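PDB 3REN: glycosyl hydrolase, family 8, which probably hydrolyses internal alpha-glucosidic bonds of starch-like glucans, acting as an alpha-amylase built on an (alpha/alpha)6-barrel fold. Local coordinates for residues F302-Q313 / A341-K349. Sequence-based numbering, arbitrary orientation.
Sequences FNKAIDKLKYYQ and ALLAFQKYK
Ile306 projects between the two aromatic side chains of the opposite segment, Phe345 and Tyr348. Its CG2 methyl sits over the middle of one face of the Tyr348 ring in a CH-pi contact, 3.8 Å from the centroid and 8° off the ring normal, and also meets the edge of the Phe345 ring. The other branch of Ile306 runs toward Ala344, with CD1 3.8 Å from Ala344 O. One turn on, Leu309 fills the shallow hollow that the small residues Ala341 and Ala344 leave on their helix: Leu309 CD1 comes to 3.6 Å from Ala344 CB, while its CB lies against the far end of the Phe345 ring. That ring reaches back from a CB turned away from the partner helix; with CG beside the backbone N (chi1 -81°), it enters the groove between Leu309, Lys310 and Gln313, and Gln313 OE1 approaches Phe345 CE2 at 3.7 Å. Helices 299-312 and 335-346, the last two helices of this (alpha/alpha)6-barrel chain, cross at a steep angle, their short axes 10.6 Å apart and 127° between their N-to-C directions. Helix 21-33 packs against the pair, bringing Leu26 against Gln313 and Ala341, and Gln313 NE2 bonds to Gly323 O and Glu22 O. At the other end, Phe302 leans its CZ on the backbone at Lys347, 3.6 Å from Lys347 O and 3.8 Å from Lys347 CB, with Tyr348 N at the ring edge; on its own helix, Ile306 CG1 lies over the rim of one face of this ring. Lys310, its chain bent midway, swings its tip across the end of Tyr348 and donates from NZ to Tyr348 OH at 2.7 Å; Glu22 touches both side chains.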
loop_
_atom_site.group_PDB
_atom_site.type_symbol
_atom_site.label_atom_id
_atom_site.label_comp_id
_atom_site.label_asym_id
_atom_site.label_seq_id
_atom_site.Cartn_x
_atom_site.Cartn_y
_atom_site.Cartn_z
ATOM N N PHE A 302 6.554 -13.739 10.787
ATOM C CA PHE A 302 7.040 -12.377 10.878
ATOM C C PHE A 302 8.527 -12.337 10.685
ATOM O O PHE A 302 8.999 -11.578 9.863
ATOM C CB PHE A 302 6.653 -11.718 12.229
ATOM C CG PHE A 302 7.115 -10.276 12.342
ATOM C CD1 PHE A 302 8.248 -9.951 13.105
ATOM C CD2 PHE A 302 6.464 -9.259 11.624
ATOM C CE1 PHE A 302 8.701 -8.616 13.204
ATOM C CE2 PHE A 302 6.910 -7.902 11.698
ATOM C CZ PHE A 302 8.013 -7.573 12.497
ATOM N N ASN A 303 9.271 -13.169 11.425
ATOM C CA ASN A 303 10.741 -13.186 11.324
ATOM C C ASN A 303 11.231 -13.675 9.969
ATOM O O ASN A 303 12.232 -13.179 9.449
ATOM C CB ASN A 303 11.338 -14.031 12.462
ATOM C CG ASN A 303 11.279 -13.298 13.794
ATOM O OD1 ASN A 303 11.349 -12.063 13.847
ATOM N ND2 ASN A 303 11.191 -14.050 14.871
ATOM N N LYS A 304 10.516 -14.650 9.409
ATOM C CA LYS A 304 10.838 -15.192 8.089
ATOM C C LYS A 304 10.720 -14.109 7.017
ATOM O O LYS A 304 11.577 -14.004 6.140
ATOM C CB LYS A 304 9.875 -16.325 7.757
ATOM C CG LYS A 304 10.449 -17.376 6.811
ATOM C CD LYS A 304 9.594 -18.656 6.799
ATOM C CE LYS A 304 10.473 -19.956 6.790
ATOM N NZ LYS A 304 11.255 -20.177 5.545
ATOM N N ALA A 305 9.619 -13.340 7.077
ATOM C CA ALA A 305 9.398 -12.239 6.163
ATOM C C ALA A 305 10.427 -11.120 6.411
ATOM O O ALA A 305 10.993 -10.596 5.456
ATOM C CB ALA A 305 7.959 -11.718 6.282
ATOM N N ILE A 306 10.684 -10.767 7.681
ATOM C CA ILE A 306 11.682 -9.733 7.994
ATOM C C ILE A 306 13.115 -10.135 7.546
ATOM O O ILE A 306 13.889 -9.310 7.066
ATOM C CB ILE A 306 11.694 -9.405 9.508
ATOM C CG1 ILE A 306 10.349 -8.779 9.967
ATOM C CG2 ILE A 306 12.864 -8.490 9.859
ATOM C CD1 ILE A 306 10.003 -7.379 9.374
ATOM N N ASP A 307 13.470 -11.405 7.726
ATOM C CA ASP A 307 14.765 -11.885 7.298
ATOM C C ASP A 307 14.960 -11.657 5.817
ATOM O O ASP A 307 16.045 -11.274 5.410
ATOM C CB ASP A 307 14.972 -13.362 7.661
ATOM C CG ASP A 307 15.304 -13.557 9.147
ATOM O OD1 ASP A 307 15.540 -12.559 9.879
ATOM O OD2 ASP A 307 15.298 -14.718 9.603
ATOM N N LYS A 308 13.921 -11.860 5.009
ATOM C CA LYS A 308 14.042 -11.562 3.569
ATOM C C LYS A 308 14.298 -10.093 3.296
ATOM O O LYS A 308 15.084 -9.762 2.406
ATOM C CB LYS A 308 12.818 -12.003 2.759
ATOM C CG LYS A 308 12.598 -13.474 2.760
ATOM C CD LYS A 308 13.674 -14.168 1.966
ATOM C CE LYS A 308 13.282 -15.630 1.695
ATOM N NZ LYS A 308 14.353 -16.242 0.858
ATOM N N LEU A 309 13.619 -9.218 4.038
ATOM C CA LEU A 309 13.819 -7.781 3.869
ATOM C C LEU A 309 15.221 -7.377 4.311
ATOM O O LEU A 309 15.885 -6.616 3.641
ATOM C CB LEU A 309 12.725 -6.961 4.594
ATOM C CG LEU A 309 11.276 -7.053 4.091
ATOM C CD1 LEU A 309 10.395 -6.127 4.974
ATOM C CD2 LEU A 309 11.192 -6.601 2.633
ATOM N N LYS A 310 15.696 -7.909 5.440
ATOM C CA LYS A 310 17.074 -7.639 5.828
ATOM C C LYS A 310 18.101 -8.060 4.773
ATOM O O LYS A 310 19.112 -7.384 4.565
ATOM C CB LYS A 310 17.416 -8.383 7.097
ATOM C CG LYS A 310 16.582 -8.014 8.308
ATOM C CD LYS A 310 17.448 -8.419 9.514
ATOM C CE LYS A 310 16.673 -9.113 10.540
ATOM N NZ LYS A 310 17.654 -9.255 11.641
ATOM N N TYR A 311 17.858 -9.218 4.167
ATOM C CA TYR A 311 18.753 -9.802 3.184
ATOM C C TYR A 311 18.842 -8.947 1.935
ATOM O O TYR A 311 19.930 -8.740 1.426
ATOM C CB TYR A 311 18.251 -11.186 2.761
ATOM C CG TYR A 311 19.186 -11.846 1.784
ATOM C CD1 TYR A 311 20.374 -12.449 2.222
ATOM C CD2 TYR A 311 18.883 -11.885 0.421
ATOM C CE1 TYR A 311 21.232 -13.051 1.329
ATOM C CE2 TYR A 311 19.714 -12.493 -0.470
ATOM C CZ TYR A 311 20.886 -13.071 -0.014
ATOM O OH TYR A 311 21.705 -13.681 -0.922
ATOM N N TYR A 312 17.694 -8.465 1.450
ATOM C CA TYR A 312 17.669 -7.659 0.217
ATOM C C TYR A 312 18.032 -6.186 0.391
ATOM O O TYR A 312 18.389 -5.519 -0.593
ATOM C CB TYR A 312 16.322 -7.815 -0.505
ATOM C CG TYR A 312 16.262 -9.150 -1.171
ATOM C CD1 TYR A 312 17.128 -9.444 -2.236
ATOM C CD2 TYR A 312 15.367 -10.123 -0.750
ATOM C CE1 TYR A 312 17.122 -10.689 -2.854
ATOM C CE2 TYR A 312 15.338 -11.364 -1.363
ATOM C CZ TYR A 312 16.227 -11.639 -2.418
ATOM O OH TYR A 312 16.218 -12.871 -3.044
ATOM N N GLN A 313 17.953 -5.681 1.623
ATOM C CA GLN A 313 18.340 -4.266 1.889
ATOM C C GLN A 313 19.815 -4.060 1.530
ATOM O O GLN A 313 20.653 -4.903 1.856
ATOM C CB GLN A 313 18.053 -3.892 3.344
ATOM C CG GLN A 313 18.295 -2.416 3.680
ATOM C CD GLN A 313 17.898 -2.075 5.117
ATOM O OE1 GLN A 313 17.946 -2.926 6.000
ATOM N NE2 GLN A 313 17.508 -0.829 5.350
ATOM N N ALA A 341 8.562 -1.521 2.763
ATOM C CA ALA A 341 9.610 -2.075 3.648
ATOM C C ALA A 341 9.757 -1.251 4.926
ATOM O O ALA A 341 9.997 -1.802 5.992
ATOM C CB ALA A 341 10.962 -2.134 2.922
ATOM N N LEU A 342 9.626 0.067 4.814
ATOM C CA LEU A 342 9.723 0.928 5.995
ATOM C C LEU A 342 8.593 0.636 6.973
ATOM O O LEU A 342 8.827 0.477 8.170
ATOM C CB LEU A 342 9.816 2.415 5.573
ATOM C CG LEU A 342 9.977 3.440 6.679
ATOM C CD1 LEU A 342 11.367 3.354 7.294
ATOM C CD2 LEU A 342 9.691 4.850 6.136
ATOM N N LEU A 343 7.364 0.502 6.473
ATOM C CA LEU A 343 6.256 0.033 7.309
ATOM C C LEU A 343 6.495 -1.320 8.007
ATOM O O LEU A 343 6.133 -1.475 9.183
ATOM C CB LEU A 343 4.928 0.009 6.529
ATOM C CG LEU A 343 4.483 1.413 6.069
ATOM C CD1 LEU A 343 3.334 1.376 5.097
ATOM C CD2 LEU A 343 4.067 2.340 7.268
ATOM N N ALA A 344 7.061 -2.307 7.290
ATOM C CA ALA A 344 7.401 -3.619 7.928
ATOM C C ALA A 344 8.538 -3.479 8.958
ATOM O O ALA A 344 8.432 -4.015 10.062
ATOM C CB ALA A 344 7.776 -4.654 6.872
ATOM N N PHE A 345 9.611 -2.757 8.615
ATOM C CA PHE A 345 10.736 -2.629 9.567
ATOM C C PHE A 345 10.252 -1.863 10.808
ATOM O O PHE A 345 10.758 -2.094 11.915
ATOM C CB PHE A 345 11.952 -1.912 8.964
ATOM C CG PHE A 345 12.835 -2.789 8.097
ATOM C CD1 PHE A 345 13.070 -4.129 8.434
ATOM C CD2 PHE A 345 13.441 -2.266 6.972
ATOM C CE1 PHE A 345 13.901 -4.939 7.668
ATOM C CE2 PHE A 345 14.276 -3.076 6.160
ATOM C CZ PHE A 345 14.508 -4.408 6.514
ATOM N N GLN A 346 9.296 -0.940 10.641
ATOM C CA GLN A 346 8.728 -0.214 11.818
ATOM C C GLN A 346 8.145 -1.147 12.902
ATOM O O GLN A 346 8.159 -0.804 14.096
ATOM C CB GLN A 346 7.678 0.797 11.364
ATOM C CG GLN A 346 7.040 1.646 12.470
ATOM C CD GLN A 346 6.164 2.739 11.875
ATOM O OE1 GLN A 346 5.266 2.458 11.076
ATOM N NE2 GLN A 346 6.465 3.999 12.211
ATOM N N LYS A 347 7.603 -2.294 12.493
ATOM C CA LYS A 347 7.120 -3.322 13.435
ATOM C C LYS A 347 8.205 -4.223 14.037
ATOM O O LYS A 347 7.916 -5.001 14.948
ATOM C CB LYS A 347 6.119 -4.242 12.746
ATOM C CG LYS A 347 4.878 -3.532 12.209
ATOM C CD LYS A 347 4.253 -2.639 13.239
ATOM C CE LYS A 347 2.779 -2.449 12.867
ATOM N NZ LYS A 347 2.356 -1.136 13.267
ATOM N N TYR A 348 9.411 -4.165 13.491
ATOM C CA TYR A 348 10.531 -5.018 13.899
ATOM C C TYR A 348 11.297 -4.349 15.056
ATOM O O TYR A 348 11.928 -3.311 14.889
ATOM C CB TYR A 348 11.451 -5.309 12.681
ATOM C CG TYR A 348 12.713 -6.127 12.954
ATOM C CD1 TYR A 348 12.654 -7.332 13.659
ATOM C CD2 TYR A 348 13.958 -5.706 12.471
ATOM C CE1 TYR A 348 13.804 -8.095 13.900
ATOM C CE2 TYR A 348 15.121 -6.458 12.707
ATOM C CZ TYR A 348 15.023 -7.658 13.410
ATOM O OH TYR A 348 16.135 -8.425 13.651
ATOM N N LYS A 349 11.150 -4.914 16.230
ATOM C CA LYS A 349 11.659 -4.411 17.508
ATOM C C LYS A 349 13.043 -4.828 17.984
ATOM O O LYS A 349 13.508 -4.345 18.968
ATOM C CB LYS A 349 10.714 -4.805 18.628
ATOM C CG LYS A 349 9.373 -4.242 18.566
ATOM C CE LYS A 349 9.623 -4.372 21.171
ATOM N NZ LYS A 349 9.447 -3.644 22.415
#